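Local coordinates for CELL WALL surface anchor family protein (Streptococcus pneumoniae, PDB 2WW8), which forms the adhesive subunit of the pneumococcal pilus and probably helps the bacterium attach to host cells, at residues P462-M475 / V482-L494. Sequence-based numbering, arbitrary orientation. Where two conformers were deposited one is given.
Sequences PAAFPVKPEKYSEM and VIGDPINGGYIWL
Tyr472 lays one face of its ring against the backbone of Asp485 and Pro486: the carbonyl carbon of Asp485 sits over the ring centre, and Pro486 N, 3.5 Å from Tyr472 CD2, is offset toward the rim. CG stands anti to the backbone N (chi1 175°), which carries the ring from the helix across to this turn. Val482 CG1 meets the ring obliquely, 3.7 Å from Tyr472 CE1, while its other methyl, CG2, leans on Met475. Tyr472 OH donates to a water 2.6 Å away, tethering it to the carbonyls of Val482 and Gly484. Beyond Val482, Val467 CG2 packs on Ile492 CD1. Phe465 CB rests 3.7 Å from Leu494 CD2, its ring leading on to Leu299. On the opposite sheet face, Ala464 CB rests obliquely against two rings, 3.6 Å from Tyr491 CD2 and near Trp493 CE3; Trp493 turns its face to the Tyr491 edge. Paired backbone bonds join Phe465 to Ile492 and Val467 to Gly490; a nearly straight one (174°) runs from Leu494 N to Ala463 O, 3.1 Å away. Behind Tyr472, Asp485 OD1 accepts from Ile487 N and Asn488 N, an Asx turn extended to an Asx motif, and OD2 takes Asn488 ND2. Ile483 and Tyr491 exchange backbone bonds around this tight turn. Strands 461-467 and 489-496 thus pair antiparallel across a helix-containing connection; 489-496 also pairs with 284-292, in an arm inserted between parallel strands 379-386 and 533-539 of what is probably an integrin I-like (von Willebrand factor A) domain.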
# COMPACT_ATOMS: atom_id res chain seq x y z
N PRO A 462 -29.02 32.15 -57.81
CA PRO A 462 -28.72 30.73 -58.13
C PRO A 462 -27.22 30.52 -58.41
O PRO A 462 -26.59 31.34 -59.09
CB PRO A 462 -29.57 30.48 -59.39
CG PRO A 462 -30.73 31.51 -59.25
CD PRO A 462 -30.06 32.71 -58.69
N ALA A 463 -26.69 29.42 -57.90
CA ALA A 463 -25.28 29.04 -57.89
C ALA A 463 -25.01 28.12 -59.09
O ALA A 463 -25.86 27.34 -59.48
CB ALA A 463 -24.98 28.28 -56.61
N ALA A 464 -23.82 28.25 -59.68
CA ALA A 464 -23.45 27.41 -60.82
C ALA A 464 -22.07 26.79 -60.56
O ALA A 464 -21.26 27.44 -59.93
CB ALA A 464 -23.46 28.23 -62.08
N PHE A 465 -21.82 25.54 -60.97
CA PHE A 465 -20.47 24.98 -60.91
C PHE A 465 -19.69 25.48 -62.15
O PHE A 465 -20.16 25.23 -63.27
CB PHE A 465 -20.63 23.48 -60.99
CG PHE A 465 -19.37 22.72 -60.76
CD1 PHE A 465 -18.80 22.69 -59.48
CD2 PHE A 465 -18.75 22.08 -61.82
CE1 PHE A 465 -17.61 21.98 -59.25
CE2 PHE A 465 -17.57 21.37 -61.60
CZ PHE A 465 -17.00 21.31 -60.31
N PRO A 466 -18.53 26.16 -61.97
CA PRO A 466 -17.77 26.65 -63.10
C PRO A 466 -17.07 25.53 -63.89
O PRO A 466 -16.57 24.55 -63.33
CB PRO A 466 -16.74 27.63 -62.49
CG PRO A 466 -16.99 27.67 -61.06
CD PRO A 466 -17.81 26.44 -60.70
N VAL A 467 -17.05 25.67 -65.21
CA VAL A 467 -16.46 24.62 -66.00
C VAL A 467 -15.42 25.29 -66.89
O VAL A 467 -15.75 26.07 -67.77
CB VAL A 467 -17.52 23.85 -66.84
CG1 VAL A 467 -16.83 22.76 -67.66
CG2 VAL A 467 -18.59 23.16 -65.92
N LYS A 468 -14.15 25.02 -66.63
CA LYS A 468 -13.17 25.75 -67.39
C LYS A 468 -13.08 25.21 -68.84
O LYS A 468 -13.46 24.06 -69.10
CB LYS A 468 -11.87 25.76 -66.59
CG LYS A 468 -11.18 24.43 -66.61
CD LYS A 468 -9.87 24.50 -65.79
CE LYS A 468 -9.35 23.09 -65.44
NZ LYS A 468 -7.96 23.10 -64.93
N PRO A 469 -12.59 26.04 -69.78
CA PRO A 469 -12.55 25.62 -71.16
C PRO A 469 -11.97 24.20 -71.32
O PRO A 469 -12.46 23.41 -72.13
CB PRO A 469 -11.59 26.65 -71.80
CG PRO A 469 -11.84 27.89 -70.99
CD PRO A 469 -11.92 27.34 -69.60
N GLU A 470 -10.93 23.86 -70.57
CA GLU A 470 -10.29 22.55 -70.68
C GLU A 470 -11.09 21.36 -70.17
O GLU A 470 -10.65 20.25 -70.40
CB GLU A 470 -8.95 22.56 -69.95
CG GLU A 470 -8.03 23.58 -70.63
CD GLU A 470 -8.27 25.04 -70.19
OE1 GLU A 470 -9.02 25.32 -69.22
OE2 GLU A 470 -7.63 25.91 -70.84
N LYS A 471 -12.18 21.60 -69.44
CA LYS A 471 -13.04 20.54 -68.93
C LYS A 471 -14.40 20.51 -69.64
O LYS A 471 -15.26 19.66 -69.35
CB LYS A 471 -13.37 20.83 -67.48
CG LYS A 471 -12.28 20.57 -66.49
CD LYS A 471 -11.76 19.14 -66.58
CE LYS A 471 -10.72 18.85 -65.49
NZ LYS A 471 -9.78 17.78 -65.96
N TYR A 472 -14.59 21.46 -70.54
CA TYR A 472 -15.91 21.63 -71.15
C TYR A 472 -16.26 20.33 -71.89
O TYR A 472 -17.31 19.76 -71.63
CB TYR A 472 -15.93 22.83 -72.09
CG TYR A 472 -17.26 22.92 -72.81
CD1 TYR A 472 -18.38 23.52 -72.20
CD2 TYR A 472 -17.40 22.38 -74.09
CE1 TYR A 472 -19.60 23.57 -72.87
CE2 TYR A 472 -18.63 22.43 -74.78
CZ TYR A 472 -19.72 23.03 -74.13
OH TYR A 472 -20.96 23.10 -74.73
N SER A 473 -15.38 19.83 -72.77
CA SER A 473 -15.73 18.62 -73.55
C SER A 473 -16.01 17.36 -72.70
O SER A 473 -16.98 16.64 -72.91
CB SER A 473 -14.68 18.32 -74.61
OG SER A 473 -14.55 19.50 -75.41
N GLU A 474 -15.14 17.12 -71.74
CA GLU A 474 -15.30 16.07 -70.78
C GLU A 474 -16.62 16.17 -70.00
O GLU A 474 -17.35 15.17 -69.86
CB GLU A 474 -14.08 16.13 -69.85
CG GLU A 474 -14.23 15.16 -68.72
CD GLU A 474 -13.12 15.33 -67.70
OE1 GLU A 474 -11.99 15.68 -68.08
OE2 GLU A 474 -13.37 15.17 -66.50
N MET A 475 -16.98 17.35 -69.46
CA MET A 475 -18.22 17.36 -68.67
C MET A 475 -19.46 17.33 -69.57
O MET A 475 -20.49 16.75 -69.20
CB MET A 475 -18.29 18.50 -67.64
CG MET A 475 -17.12 18.44 -66.64
SD MET A 475 -17.41 19.62 -65.32
CE MET A 475 -18.55 18.75 -64.26
N VAL A 482 -24.20 21.38 -69.35
CA VAL A 482 -23.24 22.48 -69.39
C VAL A 482 -23.73 23.65 -70.27
O VAL A 482 -24.12 23.49 -71.43
CB VAL A 482 -21.83 21.97 -69.83
CG1 VAL A 482 -20.78 22.97 -69.39
CG2 VAL A 482 -21.48 20.65 -69.13
N ILE A 483 -23.70 24.86 -69.76
CA ILE A 483 -23.98 26.03 -70.58
C ILE A 483 -22.63 26.72 -70.90
O ILE A 483 -21.84 26.96 -69.99
CB ILE A 483 -24.95 27.00 -69.87
CG1 ILE A 483 -26.32 26.29 -69.62
CG2 ILE A 483 -25.10 28.33 -70.65
CD1 ILE A 483 -27.13 26.98 -68.58
N GLY A 484 -22.34 26.94 -72.16
CA GLY A 484 -21.14 27.67 -72.53
C GLY A 484 -20.60 26.99 -73.75
O GLY A 484 -21.39 26.47 -74.55
N ASP A 485 -19.28 26.99 -73.93
CA ASP A 485 -18.65 26.47 -75.16
C ASP A 485 -17.18 26.06 -74.90
O ASP A 485 -16.62 26.41 -73.83
CB ASP A 485 -18.77 27.51 -76.26
CG ASP A 485 -17.94 28.77 -75.98
OD1 ASP A 485 -16.68 28.73 -75.93
OD2 ASP A 485 -18.56 29.85 -75.84
N PRO A 486 -16.56 25.33 -75.84
CA PRO A 486 -15.18 24.87 -75.64
C PRO A 486 -14.12 25.99 -75.58
O PRO A 486 -13.00 25.75 -75.12
CB PRO A 486 -14.91 23.98 -76.86
CG PRO A 486 -16.25 23.68 -77.43
CD PRO A 486 -17.07 24.91 -77.16
N ILE A 487 -14.43 27.19 -76.03
CA ILE A 487 -13.47 28.29 -76.02
C ILE A 487 -13.47 29.07 -74.70
O ILE A 487 -12.39 29.32 -74.14
CB ILE A 487 -13.70 29.19 -77.20
CG1 ILE A 487 -13.16 28.44 -78.43
CG2 ILE A 487 -13.03 30.54 -76.99
CD1 ILE A 487 -13.42 29.06 -79.80
N ASN A 488 -14.67 29.41 -74.21
CA ASN A 488 -14.92 30.22 -73.03
C ASN A 488 -15.19 29.39 -71.83
O ASN A 488 -15.20 29.89 -70.71
CB ASN A 488 -16.08 31.17 -73.33
CG ASN A 488 -15.74 32.14 -74.44
OD1 ASN A 488 -14.75 32.90 -74.34
ND2 ASN A 488 -16.52 32.13 -75.54
N GLY A 489 -15.42 28.10 -72.02
CA GLY A 489 -15.81 27.27 -70.91
C GLY A 489 -17.26 27.62 -70.61
O GLY A 489 -17.93 28.16 -71.48
N GLY A 490 -17.72 27.32 -69.40
CA GLY A 490 -19.13 27.53 -69.04
C GLY A 490 -19.43 27.23 -67.59
O GLY A 490 -18.59 27.45 -66.71
N TYR A 491 -20.64 26.73 -67.33
CA TYR A 491 -21.13 26.56 -65.97
C TYR A 491 -22.30 25.54 -66.00
O TYR A 491 -22.85 25.27 -67.06
CB TYR A 491 -21.51 27.93 -65.36
CG TYR A 491 -22.63 28.66 -66.06
CD1 TYR A 491 -22.37 29.57 -67.10
CD2 TYR A 491 -23.96 28.47 -65.68
CE1 TYR A 491 -23.40 30.26 -67.74
CE2 TYR A 491 -24.99 29.13 -66.33
CZ TYR A 491 -24.72 30.01 -67.33
OH TYR A 491 -25.83 30.61 -67.92
N ILE A 492 -22.59 24.95 -64.84
CA ILE A 492 -23.62 23.96 -64.63
C ILE A 492 -24.46 24.51 -63.47
O ILE A 492 -23.94 24.66 -62.35
CB ILE A 492 -23.03 22.56 -64.25
CG1 ILE A 492 -22.17 22.00 -65.41
CG2 ILE A 492 -24.22 21.62 -63.86
CD1 ILE A 492 -21.32 20.73 -65.03
N TRP A 493 -25.73 24.82 -63.75
CA TRP A 493 -26.58 25.26 -62.64
C TRP A 493 -26.74 24.16 -61.63
O TRP A 493 -27.01 23.01 -62.01
CB TRP A 493 -27.98 25.60 -63.14
CG TRP A 493 -28.07 26.85 -63.99
CD1 TRP A 493 -28.52 26.93 -65.29
CD2 TRP A 493 -27.75 28.19 -63.59
NE1 TRP A 493 -28.48 28.23 -65.71
CE2 TRP A 493 -28.00 29.03 -64.70
CE3 TRP A 493 -27.25 28.76 -62.42
CZ2 TRP A 493 -27.80 30.42 -64.66
CZ3 TRP A 493 -27.05 30.16 -62.37
CH2 TRP A 493 -27.32 30.98 -63.50
N LEU A 494 -26.61 24.48 -60.34
CA LEU A 494 -26.73 23.50 -59.28
C LEU A 494 -28.08 23.44 -58.54
O LEU A 494 -28.66 24.49 -58.21
CB LEU A 494 -25.65 23.70 -58.21
CG LEU A 494 -24.19 23.74 -58.70
CD1 LEU A 494 -23.25 24.15 -57.59
CD2 LEU A 494 -23.78 22.40 -59.42
O HOH W 1 -28.62 27.00 -59.36
O HOH W 2 -14.56 28.85 -68.50
O HOH W 3 -11.74 23.36 -75.00
O HOH W 4 -23.23 24.09 -74.00